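Local coordinates for ribonucleoside-diphosphate reductase, alpha chain (Actinobacillus ureae ATCC 25976, PDB 6DQX), which probably reduces ribonucleoside diphosphates to deoxyribonucleotides, as the catalytic alpha subunit of a class Id ribonucleotide reductase, at residues I56-I59 with A60-E64; Y77-A81 with R82-S86; H354-L357 with Q358-I362; F494-F497 with S498-S501. All blocks are in the same frame, centred on the assembly; numbering follows the deposited sequence.

Interaction 1: residues I56-I59 with A60-E64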
loop_
_atom_site.group_PDB
_atom_site.type_symbol
_atom_site.label_atom_id
_atom_site.label_comp_id
_atom_site.label_asym_id
_atom_site.label_seq_id
_atom_site.Cartn_x
_atom_site.Cartn_y
_atom_site.Cartn_z
ATOM N N ILE A 56 -18.476 -6.324 -32.173
ATOM C CA ILE A 56 -19.762 -6.926 -31.773
ATOM C C ILE A 56 -19.875 -8.348 -32.308
ATOM O O ILE A 56 -20.274 -9.265 -31.600
ATOM C CB ILE A 56 -20.961 -6.066 -32.210
ATOM C CG1 ILE A 56 -20.955 -4.718 -31.472
ATOM C CG2 ILE A 56 -22.273 -6.805 -32.009
ATOM C CD1 ILE A 56 -21.754 -3.651 -32.193
ATOM N N ARG A 57 -19.538 -8.527 -33.581
ATOM C CA ARG A 57 -19.505 -9.854 -34.155
ATOM C C ARG A 57 -18.568 -10.797 -33.407
ATOM O O ARG A 57 -18.921 -11.953 -33.177
ATOM C CB ARG A 57 -19.105 -9.781 -35.652
ATOM C CG ARG A 57 -18.990 -11.147 -36.336
ATOM C CD ARG A 57 -20.374 -11.676 -36.702
ATOM N NE ARG A 57 -20.905 -11.035 -37.926
ATOM C CZ ARG A 57 -22.197 -11.014 -38.301
ATOM N NH1 ARG A 57 -23.162 -11.587 -37.562
ATOM N NH2 ARG A 57 -22.540 -10.393 -39.426
ATOM N N PHE A 58 -17.350 -10.341 -33.087
ATOM C CA PHE A 58 -16.394 -11.160 -32.356
ATOM C C PHE A 58 -16.957 -11.573 -30.989
ATOM O O PHE A 58 -16.837 -12.719 -30.590
ATOM C CB PHE A 58 -15.066 -10.426 -32.152
ATOM C CG PHE A 58 -14.078 -11.193 -31.326
ATOM C CD1 PHE A 58 -13.255 -12.145 -31.914
ATOM C CD2 PHE A 58 -13.980 -10.980 -29.955
ATOM C CE1 PHE A 58 -12.338 -12.852 -31.153
ATOM C CE2 PHE A 58 -13.078 -11.687 -29.187
ATOM C CZ PHE A 58 -12.262 -12.634 -29.780
ATOM N N ILE A 59 -17.564 -10.621 -30.293
ATOM C CA ILE A 59 -18.149 -10.900 -28.954
ATOM C C ILE A 59 -19.243 -11.971 -29.058
ATOM O O ILE A 59 -19.249 -12.937 -28.276
ATOM C CB ILE A 59 -18.687 -9.601 -28.321
ATOM C CG1 ILE A 59 -17.522 -8.732 -27.889
ATOM C CG2 ILE A 59 -19.631 -9.899 -27.144
ATOM C CD1 ILE A 59 -17.893 -7.314 -27.502
ATOM N N ALA A 60 -20.141 -11.807 -30.036
ATOM C CA ALA A 60 -21.233 -12.768 -30.282
ATOM C C ALA A 60 -20.700 -14.163 -30.588
ATOM O O ALA A 60 -21.172 -15.154 -30.031
ATOM C CB ALA A 60 -22.091 -12.309 -31.446
ATOM N N GLU A 61 -19.716 -14.240 -31.490
ATOM C CA GLU A 61 -19.161 -15.539 -31.891
ATOM C C GLU A 61 -18.369 -16.173 -30.754
ATOM O O GLU A 61 -18.391 -17.386 -30.585
ATOM C CB GLU A 61 -18.277 -15.401 -33.145
ATOM C CG GLU A 61 -19.047 -15.019 -34.402
ATOM C CD GLU A 61 -19.941 -16.131 -34.954
ATOM O OE1 GLU A 61 -19.751 -17.326 -34.609
ATOM O OE2 GLU A 61 -20.861 -15.798 -35.734
ATOM N N HIS A 62 -17.648 -15.356 -29.990
ATOM C CA HIS A 62 -16.851 -15.892 -28.895
ATOM C C HIS A 62 -17.770 -16.479 -27.828
ATOM O O HIS A 62 -17.529 -17.579 -27.325
ATOM C CB HIS A 62 -15.957 -14.833 -28.268
ATOM C CG HIS A 62 -14.981 -15.401 -27.292
ATOM N ND1 HIS A 62 -13.846 -16.080 -27.688
ATOM C CD2 HIS A 62 -14.980 -15.411 -25.940
ATOM C CE1 HIS A 62 -13.182 -16.468 -26.614
ATOM N NE2 HIS A 62 -13.857 -16.091 -25.542
ATOM N N ALA A 63 -18.851 -15.763 -27.538
ATOM C CA ALA A 63 -19.868 -16.259 -26.595
ATOM C C ALA A 63 -20.499 -17.578 -27.072
ATOM O O ALA A 63 -20.599 -18.525 -26.305
ATOM C CB ALA A 63 -20.926 -15.201 -26.361
ATOM N N GLU A 64 -20.897 -17.644 -28.344
ATOM C CA GLU A 64 -21.414 -18.896 -28.899
ATOM C C GLU A 64 -20.419 -20.036 -28.723
ATOM O O GLU A 64 -20.787 -21.138 -28.314
ATOM C CB GLU A 64 -21.752 -18.754 -30.398
ATOM C CG GLU A 64 -22.110 -20.100 -31.042
ATOM C CD GLU A 64 -22.719 -19.985 -32.431
ATOM O OE1 GLU A 64 -23.672 -19.192 -32.641
ATOM O OE2 GLU A 64 -22.265 -20.750 -33.308
HETATM O O HOH W 1 -22.954 -13.548 -35.520
#

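Interaction 2: residues Y77-A81 with R82-S86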
loop_
_atom_site.group_PDB
_atom_site.type_symbol
_atom_site.label_atom_id
_atom_site.label_comp_id
_atom_site.label_asym_id
_atom_site.label_seq_id
_atom_site.Cartn_x
_atom_site.Cartn_y
_atom_site.Cartn_z
ATOM N N TYR A 77 -26.361 -11.284 -31.834
ATOM C CA TYR A 77 -26.094 -10.223 -32.805
ATOM C C TYR A 77 -27.378 -9.482 -33.205
ATOM O O TYR A 77 -27.402 -8.240 -33.237
ATOM C CB TYR A 77 -25.380 -10.798 -34.041
ATOM C CG TYR A 77 -24.846 -9.748 -34.998
ATOM C CD1 TYR A 77 -23.610 -9.135 -34.773
ATOM C CD2 TYR A 77 -25.564 -9.373 -36.126
ATOM C CE1 TYR A 77 -23.117 -8.182 -35.653
ATOM C CE2 TYR A 77 -25.075 -8.414 -37.011
ATOM C CZ TYR A 77 -23.844 -7.828 -36.765
ATOM O OH TYR A 77 -23.341 -6.885 -37.629
ATOM N N HIS A 78 -28.454 -10.235 -33.429
ATOM C CA HIS A 78 -29.754 -9.648 -33.768
ATOM C C HIS A 78 -30.243 -8.696 -32.697
ATOM O O HIS A 78 -30.634 -7.555 -32.981
ATOM C CB HIS A 78 -30.829 -10.720 -34.056
ATOM C CG HIS A 78 -32.195 -10.142 -34.289
ATOM N ND1 HIS A 78 -32.497 -9.371 -35.391
ATOM C CD2 HIS A 78 -33.328 -10.192 -33.545
ATOM C CE1 HIS A 78 -33.757 -8.971 -35.315
ATOM N NE2 HIS A 78 -34.281 -9.454 -34.203
ATOM N N TYR A 79 -30.209 -9.148 -31.448
ATOM C CA TYR A 79 -30.633 -8.283 -30.370
ATOM C C TYR A 79 -29.755 -7.045 -30.203
ATOM O O TYR A 79 -30.287 -5.930 -29.958
ATOM C CB TYR A 79 -30.780 -9.081 -29.075
ATOM C CG TYR A 79 -31.870 -10.141 -29.120
ATOM C CD1 TYR A 79 -33.105 -9.907 -29.757
ATOM C CD2 TYR A 79 -31.686 -11.370 -28.492
ATOM C CE1 TYR A 79 -34.105 -10.876 -29.771
ATOM C CE2 TYR A 79 -32.674 -12.342 -28.505
ATOM C CZ TYR A 79 -33.874 -12.099 -29.139
ATOM O OH TYR A 79 -34.850 -13.072 -29.125
ATOM N N MET A 80 -28.439 -7.200 -30.389
ATOM C CA MET A 80 -27.562 -6.031 -30.467
ATOM C C MET A 80 -28.004 -5.080 -31.566
ATOM O O MET A 80 -28.083 -3.842 -31.359
ATOM C CB MET A 80 -26.085 -6.435 -30.667
ATOM C CG MET A 80 -25.440 -7.112 -29.467
ATOM S SD MET A 80 -25.121 -5.991 -28.093
ATOM C CE MET A 80 -23.708 -5.096 -28.739
ATOM N N ALA A 81 -28.240 -5.648 -32.749
ATOM C CA ALA A 81 -28.695 -4.881 -33.931
ATOM C C ALA A 81 -29.973 -4.074 -33.691
ATOM O O ALA A 81 -30.083 -2.938 -34.142
ATOM C CB ALA A 81 -28.855 -5.809 -35.141
ATOM N N ARG A 82 -30.920 -4.638 -32.932
ATOM C CA ARG A 82 -32.169 -3.945 -32.629
ATOM C C ARG A 82 -32.071 -2.909 -31.511
ATOM O O ARG A 82 -33.045 -2.195 -31.270
ATOM C CB ARG A 82 -33.276 -4.952 -32.310
ATOM C CG ARG A 82 -33.576 -5.977 -33.405
ATOM C CD ARG A 82 -33.618 -5.385 -34.815
ATOM N NE ARG A 82 -34.710 -4.448 -34.956
ATOM C CZ ARG A 82 -34.772 -3.436 -35.819
ATOM N NH1 ARG A 82 -33.771 -3.171 -36.667
ATOM N NH2 ARG A 82 -35.847 -2.660 -35.811
ATOM N N GLY A 83 -30.917 -2.824 -30.830
ATOM C CA GLY A 83 -30.718 -1.828 -29.781
ATOM C C GLY A 83 -31.262 -2.276 -28.418
ATOM O O GLY A 83 -31.528 -1.439 -27.564
ATOM N N TYR A 84 -31.413 -3.589 -28.217
ATOM C CA TYR A 84 -31.991 -4.106 -26.963
ATOM C C TYR A 84 -30.997 -4.226 -25.819
ATOM O O TYR A 84 -31.444 -4.302 -24.674
ATOM C CB TYR A 84 -32.594 -5.495 -27.167
ATOM C CG TYR A 84 -33.716 -5.593 -28.184
ATOM C CD1 TYR A 84 -34.400 -4.467 -28.645
ATOM C CD2 TYR A 84 -34.115 -6.828 -28.646
ATOM C CE1 TYR A 84 -35.427 -4.581 -29.560
ATOM C CE2 TYR A 84 -35.161 -6.955 -29.556
ATOM C CZ TYR A 84 -35.804 -5.832 -30.007
ATOM O OH TYR A 84 -36.840 -5.962 -30.920
ATOM N N PHE A 85 -29.699 -4.322 -26.137
ATOM C CA PHE A 85 -28.601 -4.630 -25.180
ATOM C C PHE A 85 -27.586 -3.530 -25.099
ATOM O O PHE A 85 -27.085 -3.072 -26.121
ATOM C CB PHE A 85 -27.739 -5.828 -25.643
ATOM C CG PHE A 85 -28.420 -7.147 -25.642
ATOM C CD1 PHE A 85 -29.623 -7.366 -24.988
ATOM C CD2 PHE A 85 -27.806 -8.221 -26.283
ATOM C CE1 PHE A 85 -30.210 -8.604 -25.020
ATOM C CE2 PHE A 85 -28.391 -9.468 -26.305
ATOM C CZ PHE A 85 -29.605 -9.658 -25.671
ATOM N N SER A 86 -27.189 -3.191 -23.887
ATOM C CA SER A 86 -25.975 -2.427 -23.649
ATOM C C SER A 86 -25.008 -3.372 -22.942
ATOM O O SER A 86 -25.414 -4.111 -22.065
ATOM C CB SER A 86 -26.300 -1.224 -22.766
ATOM O OG SER A 86 -25.155 -0.712 -22.122
HETATM O O HOH W 2 -28.139 -3.216 -28.567
#

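Interaction 3: residues H354-L357 with Q358-I362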
loop_
_atom_site.group_PDB
_atom_site.type_symbol
_atom_site.label_atom_id
_atom_site.label_comp_id
_atom_site.label_asym_id
_atom_site.label_seq_id
_atom_site.Cartn_x
_atom_site.Cartn_y
_atom_site.Cartn_z
ATOM N N HIS A 354 -36.786 6.278 -18.350
ATOM C CA HIS A 354 -37.480 7.532 -18.629
ATOM C C HIS A 354 -37.810 7.649 -20.123
ATOM O O HIS A 354 -38.920 8.082 -20.493
ATOM C CB HIS A 354 -36.679 8.727 -18.143
ATOM C CG HIS A 354 -37.487 9.964 -17.979
ATOM N ND1 HIS A 354 -36.914 11.193 -17.735
ATOM C CD2 HIS A 354 -38.832 10.172 -17.996
ATOM C CE1 HIS A 354 -37.863 12.102 -17.607
ATOM N NE2 HIS A 354 -39.036 11.511 -17.766
ATOM N N SER A 355 -36.877 7.198 -20.970
ATOM C CA SER A 355 -37.141 7.097 -22.396
ATOM C C SER A 355 -38.399 6.295 -22.728
ATOM O O SER A 355 -39.216 6.744 -23.540
ATOM C CB SER A 355 -35.941 6.539 -23.170
ATOM O OG SER A 355 -34.848 7.449 -23.095
ATOM N N TYR A 356 -38.532 5.107 -22.142
ATOM C CA TYR A 356 -39.740 4.318 -22.335
ATOM C C TYR A 356 -40.990 5.112 -21.927
ATOM O O TYR A 356 -41.987 5.126 -22.663
ATOM C CB TYR A 356 -39.658 2.999 -21.564
ATOM C CG TYR A 356 -40.914 2.186 -21.656
ATOM C CD1 TYR A 356 -41.196 1.449 -22.792
ATOM C CD2 TYR A 356 -41.843 2.191 -20.627
ATOM C CE1 TYR A 356 -42.367 0.716 -22.901
ATOM C CE2 TYR A 356 -43.015 1.454 -20.725
ATOM C CZ TYR A 356 -43.272 0.723 -21.872
ATOM O OH TYR A 356 -44.433 -0.021 -21.992
ATOM N N LEU A 357 -40.943 5.762 -20.767
ATOM C CA LEU A 357 -42.109 6.523 -20.293
ATOM C C LEU A 357 -42.443 7.644 -21.250
ATOM O O LEU A 357 -43.617 7.830 -21.607
ATOM C CB LEU A 357 -41.910 7.066 -18.891
ATOM C CG LEU A 357 -41.790 5.984 -17.821
ATOM C CD1 LEU A 357 -41.549 6.642 -16.496
ATOM C CD2 LEU A 357 -43.014 5.075 -17.760
ATOM N N GLN A 358 -41.420 8.358 -21.714
ATOM C CA GLN A 358 -41.658 9.463 -22.660
ATOM C C GLN A 358 -42.147 9.005 -24.016
ATOM O O GLN A 358 -43.003 9.679 -24.619
ATOM C CB GLN A 358 -40.430 10.374 -22.769
ATOM C CG GLN A 358 -40.257 11.221 -21.516
ATOM C CD GLN A 358 -39.041 12.136 -21.596
ATOM O OE1 GLN A 358 -38.172 11.929 -22.423
ATOM N NE2 GLN A 358 -38.986 13.141 -20.736
ATOM N N ALA A 359 -41.680 7.848 -24.483
ATOM C CA ALA A 359 -42.158 7.299 -25.750
ATOM C C ALA A 359 -43.646 6.969 -25.684
ATOM O O ALA A 359 -44.306 6.912 -26.725
ATOM C CB ALA A 359 -41.383 6.049 -26.142
ATOM N N ASN A 360 -44.139 6.700 -24.481
ATOM C CA ASN A 360 -45.560 6.399 -24.230
ATOM C C ASN A 360 -46.370 7.544 -23.657
ATOM O O ASN A 360 -47.515 7.344 -23.243
ATOM C CB ASN A 360 -45.643 5.159 -23.333
ATOM C CG ASN A 360 -45.271 3.912 -24.082
ATOM O OD1 ASN A 360 -46.128 3.310 -24.734
ATOM N ND2 ASN A 360 -43.985 3.528 -24.039
ATOM N N ASN A 361 -45.806 8.745 -23.677
ATOM C CA ASN A 361 -46.431 9.934 -23.152
ATOM C C ASN A 361 -46.887 9.789 -21.694
ATOM O O ASN A 361 -47.970 10.214 -21.310
ATOM C CB ASN A 361 -47.594 10.347 -24.060
ATOM C CG ASN A 361 -47.973 11.792 -23.866
ATOM O OD1 ASN A 361 -47.100 12.650 -23.749
ATOM N ND2 ASN A 361 -49.271 12.075 -23.836
ATOM N N ILE A 362 -46.026 9.191 -20.879
ATOM C CA ILE A 362 -46.303 8.960 -19.459
ATOM C C ILE A 362 -45.351 9.825 -18.670
ATOM O O ILE A 362 -44.131 9.810 -18.927
ATOM C CB ILE A 362 -46.085 7.482 -19.054
ATOM C CG1 ILE A 362 -47.045 6.559 -19.815
ATOM C CG2 ILE A 362 -46.219 7.305 -17.551
ATOM C CD1 ILE A 362 -46.727 5.073 -19.774
HETATM O O HOH W 3 -41.918 11.535 -18.339
#

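Interaction 4: residues F494-F497 with S498-S501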
loop_
_atom_site.group_PDB
_atom_site.type_symbol
_atom_site.label_atom_id
_atom_site.label_comp_id
_atom_site.label_asym_id
_atom_site.label_seq_id
_atom_site.Cartn_x
_atom_site.Cartn_y
_atom_site.Cartn_z
ATOM N N PHE A 494 -42.326 16.180 -19.756
ATOM C CA PHE A 494 -40.953 16.641 -19.975
ATOM C C PHE A 494 -40.322 17.421 -18.814
ATOM O O PHE A 494 -39.338 18.144 -19.014
ATOM C CB PHE A 494 -40.890 17.412 -21.312
ATOM C CG PHE A 494 -41.230 16.555 -22.482
ATOM C CD1 PHE A 494 -40.351 15.589 -22.909
ATOM C CD2 PHE A 494 -42.476 16.643 -23.104
ATOM C CE1 PHE A 494 -40.660 14.753 -23.966
ATOM C CE2 PHE A 494 -42.797 15.815 -24.161
ATOM C CZ PHE A 494 -41.894 14.858 -24.590
ATOM N N LYS A 495 -40.846 17.253 -17.596
ATOM C CA LYS A 495 -40.146 17.739 -16.414
ATOM C C LYS A 495 -38.723 17.156 -16.377
ATOM O O LYS A 495 -38.494 15.989 -16.747
ATOM C CB LYS A 495 -40.858 17.349 -15.122
ATOM C CG LYS A 495 -42.061 18.184 -14.750
ATOM C CD LYS A 495 -42.576 17.700 -13.399
ATOM C CE LYS A 495 -43.962 18.215 -13.100
ATOM N NZ LYS A 495 -43.939 19.572 -12.533
ATOM N N THR A 496 -37.787 17.986 -15.933
ATOM C CA THR A 496 -36.375 17.595 -15.717
ATOM C C THR A 496 -36.224 16.842 -14.396
ATOM O O THR A 496 -37.106 16.899 -13.548
ATOM C CB THR A 496 -35.486 18.852 -15.626
ATOM O OG1 THR A 496 -35.931 19.670 -14.541
ATOM C CG2 THR A 496 -35.565 19.650 -16.904
ATOM N N PHE A 497 -35.085 16.179 -14.194
ATOM C CA PHE A 497 -34.766 15.485 -12.923
ATOM C C PHE A 497 -35.010 16.439 -11.731
ATOM O O PHE A 497 -35.672 16.080 -10.749
ATOM C CB PHE A 497 -33.300 15.012 -12.952
ATOM C CG PHE A 497 -32.905 13.991 -11.893
ATOM C CD1 PHE A 497 -33.749 13.560 -10.863
ATOM C CD2 PHE A 497 -31.615 13.461 -11.937
ATOM C CE1 PHE A 497 -33.320 12.618 -9.933
ATOM C CE2 PHE A 497 -31.181 12.530 -11.000
ATOM C CZ PHE A 497 -32.030 12.105 -9.992
ATOM N N SER A 498 -34.498 17.667 -11.834
ATOM C CA SER A 498 -34.660 18.667 -10.764
ATOM C C SER A 498 -36.130 19.055 -10.460
ATOM O O SER A 498 -36.467 19.389 -9.323
ATOM C CB SER A 498 -33.841 19.930 -11.083
ATOM O OG SER A 498 -34.317 20.572 -12.245
ATOM N N GLU A 499 -36.984 19.010 -11.472
ATOM C CA GLU A 499 -38.407 19.357 -11.339
ATOM C C GLU A 499 -39.299 18.207 -10.852
ATOM O O GLU A 499 -40.471 18.415 -10.518
ATOM C CB GLU A 499 -38.918 19.879 -12.690
ATOM C CG GLU A 499 -38.323 21.240 -13.067
ATOM C CD GLU A 499 -38.458 21.600 -14.549
ATOM O OE1 GLU A 499 -38.686 20.704 -15.406
ATOM O OE2 GLU A 499 -38.295 22.806 -14.865
ATOM N N ILE A 500 -38.757 16.990 -10.842
ATOM C CA ILE A 500 -39.506 15.789 -10.495
ATOM C C ILE A 500 -39.499 15.583 -8.982
ATOM O O ILE A 500 -38.542 15.941 -8.287
ATOM C CB ILE A 500 -38.955 14.566 -11.298
ATOM C CG1 ILE A 500 -39.402 14.672 -12.756
ATOM C CG2 ILE A 500 -39.436 13.236 -10.725
ATOM C CD1 ILE A 500 -38.663 13.811 -13.751
ATOM N N SER A 501 -40.597 15.031 -8.469
ATOM C CA SER A 501 -40.700 14.622 -7.083
ATOM C C SER A 501 -39.635 13.590 -6.747
ATOM O O SER A 501 -39.606 12.515 -7.346
ATOM C CB SER A 501 -42.062 13.970 -6.811
ATOM O OG SER A 501 -42.066 13.387 -5.516
HETATM O O HOH W 4 -39.186 20.852 -18.070
HETATM O O HOH W 5 -42.049 20.499 -10.519
#

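Interaction 1: residues I56-I59 with A60-E64
Phe-58 and His-62, one helical turn apart, send their rings out from the helix on the same side. The planes are nearly parallel, 17° apart, yet they are slid so far along each other that the centroids lie 5.7 Å apart and the rings barely overlap. Both side chains leave the helix with CG anti to the backbone N (chi1 176° for Phe-58, -171° for His-62), which carries the rings outward side by side; the rings come closest at Phe-58 CZ and His-62 ND1, 4.3 Å apart. His-62 has a second aromatic neighbour in Phe-95, which it meets edge-to-face.

Arg-57 and Glu-61 pair differently. Their charged ends do not touch, since Arg-57 NH1 stays 5.1 Å from Glu-61 OE2, and a water fills the interval: it accepts from Arg-57 NH1 at 2.8 Å, lying in the guanidinium plane at its edge, and donates to Glu-61 OE2 at 3.1 Å. Glu-61 folds at chi2, and its CG rests 3.3 Å from Arg-57 O. The guanidinium also makes a cation-pi contact with Tyr-77.

On the buried side, Ile-56 and Ala-60 face helix 72-82, while Ile-59 and Ala-63 pack on Phe-315 of helix 308-327. Four regular i to i+4 backbone bonds, from Ile-56 O to Ala-60 N through Ile-59 O to Ala-63 N, hold the spacing of all these groups. This is the pattern of an amphipathic alpha-helix, helix 52-67, with a water-bridged i to i+4 Arg-Glu pair on its outer side and aliphatic residues turned inward.

Interaction 2: residues Y77-A81 with R82-S86
Tyr-79 packs against both Tyr-84 and Phe-85 where helix 72-82 ends and the chain turns back. Tyr-79 CB sits over one face of the Phe-85 ring, a CH-pi contact 3.9 Å from the centroid, and Tyr-79 CD1 comes to 3.4 Å from Tyr-84 CD2, at the edge of the Tyr-84 ring. The Tyr-79 ring is inclined by 31° to Tyr-84 and by 64° to Phe-85, and the three make an aromatic cluster without a true stack. Met-80 meets the edge of the Phe-85 ring with its sulfur: SD lies near the ring plane and 3.6 Å from Phe-85 CB, a Met-aromatic contact reached by a chain bent at both chi2 and chi3.

The turn itself is a Schellman motif. Gly-83 takes a positive phi, Tyr-84 N bonds to Tyr-79 O at 3.1 Å, and Gly-83 N bonds to Met-80 O from above its carbonyl plane. A water donates to Met-80 O and Phe-85 O, tying the last turn to the start of the strand.

The more open side belongs to His-78 and Arg-82. The methylenes CG and CD of Arg-82 do the touching, CG over one face of the exposed imidazole, 3.8 Å from its centroid; the guanidinium plane is merely 18° from the ring plane. Arg-82 NH1 forms a salt bridge with Asp-29.

Beyond the turn, Ser-86 pairs with Ser-294 of the antiparallel strand 288-296. Tyr-79 and Phe-85 pack on helix 308-327, and Met-80 and Tyr-77 touch Ile-56 of helix 52-67.

Interaction 3: residues H354-L357 with Q358-I362
Helix 353-359 ends within residues 358-362 in a Schellman motif. Asn-361, with positive phi, occupies the C-prime position; Ile-362 N bonds back to Leu-357 O at 2.9 Å, and Asn-361 N to Gln-358 O. Before this, regular helical bonds join His-354 O to Gln-358 N and Ser-355 O to Ala-359 N.

Asn-360 reinforces the end. Besides its backbone N, its side-chain ND2 donates to Tyr-356 O at 2.9 Å, an almost straight bond (173°) with Tyr-356 O close to the Asn-360 amide plane. The two donors reach that carbonyl from opposite faces. The same ND2 also lies over one face of the Tyr-356 ring, 3.4 Å from CE1, with amide and ring inclined by 48°; the phenol oxygen beyond is bonded to Asp-301.

On another side of the helix Gln-358, extended beyond CG, carries its amide over one face of the His-354 imidazole, CD offset toward the rim and the planes tilted by 43°. Both groups are buried and find their partners outside: Gln-358 OE1 accepts from Asn-452, Gln-358 NE2 donates to Val-493 O, and His-354 ND1 pairs with Phe-434 N. Apolar contact across the turn comes from Leu-357 CD2 against Ile-362 CG2, and both side chains pack on Ala-369 of helix 367-395. At the imidazole edge, in its plane, a water sits 2.9 Å from His-354 NE2 and 2.9 Å from Ile-362 O, linking the two.

Interaction 4: residues F494-F497 with S498-S501
Thr-496 holds OG1 between its backbone N and carbonyl carbon (chi1 59°), and Ser-498 does the same with OG, which brings the two hydroxyls to 2.9 Å in a hydrogen bond whose donor may be either. Glu-499, its CG anti to the carbonyl carbon and its chain extended beyond that, reaches back over Thr-496. There Glu-499 OE1 accepts the Thr-496 N-H at 2.9 Å, nearly straight at 176°, on the anti side of the carboxylate and 28° out of its plane. In return Glu-499 N makes a weak bond to Thr-496 O.

The Glu-499 carboxylate on the Thr-496 N-H, three residues back, is the side-chain-to-backbone half of a capping box, here on a short turn in the connection between helices 488-493 and 502-513. Ile-500 N continues the turn by bonding to Phe-497 O at 3.2 Å, from above that carbonyl plane.

Water and a second residue steady the carboxylate: a water donates to Glu-499 OE1 and Phe-494 O, while Glu-499 OE2 is bonded to Ser-479. Lys-495 passes across Glu-499 at a slant without an ion pair to it, Lys-495 NZ lying 6.1 Å from Glu-499 OE1; instead another water accepts from Lys-495 NZ at 2.9 Å and donates to Glu-499 O. Nearer the backbone, Lys-495 CB meets Ile-500 CG1 at 3.9 Å, and the Phe-497 side chain packs on Met-525 of strand 524-525.

The four contacts form two touching pairs. Interactions 1 and 2, with centres about 13 Å apart, meet where helices 52-67 and 72-82 pack: Ile-56 CG1 lies 3.9 Å from Met-80 CE, and Ile-56 CG2 lies 3.9 Å from Tyr-77 CD1. Interactions 3 and 4 have centres about 14 Å apart and join through Gln-358 NE2, 3.5 Å from Phe-494 CD1. Between the pairs, interactions 2 and 3 come no closer than about 10 Å at their nearest atoms. Interaction 1 lies near a metal: the Glu-61 side chain is about 6 Å from a bound magnesium ion. The His-62 side chain is about 5 Å from that of His-65, a magnesium ligand in a structure of this protein, though that ion is not bound to this chain here.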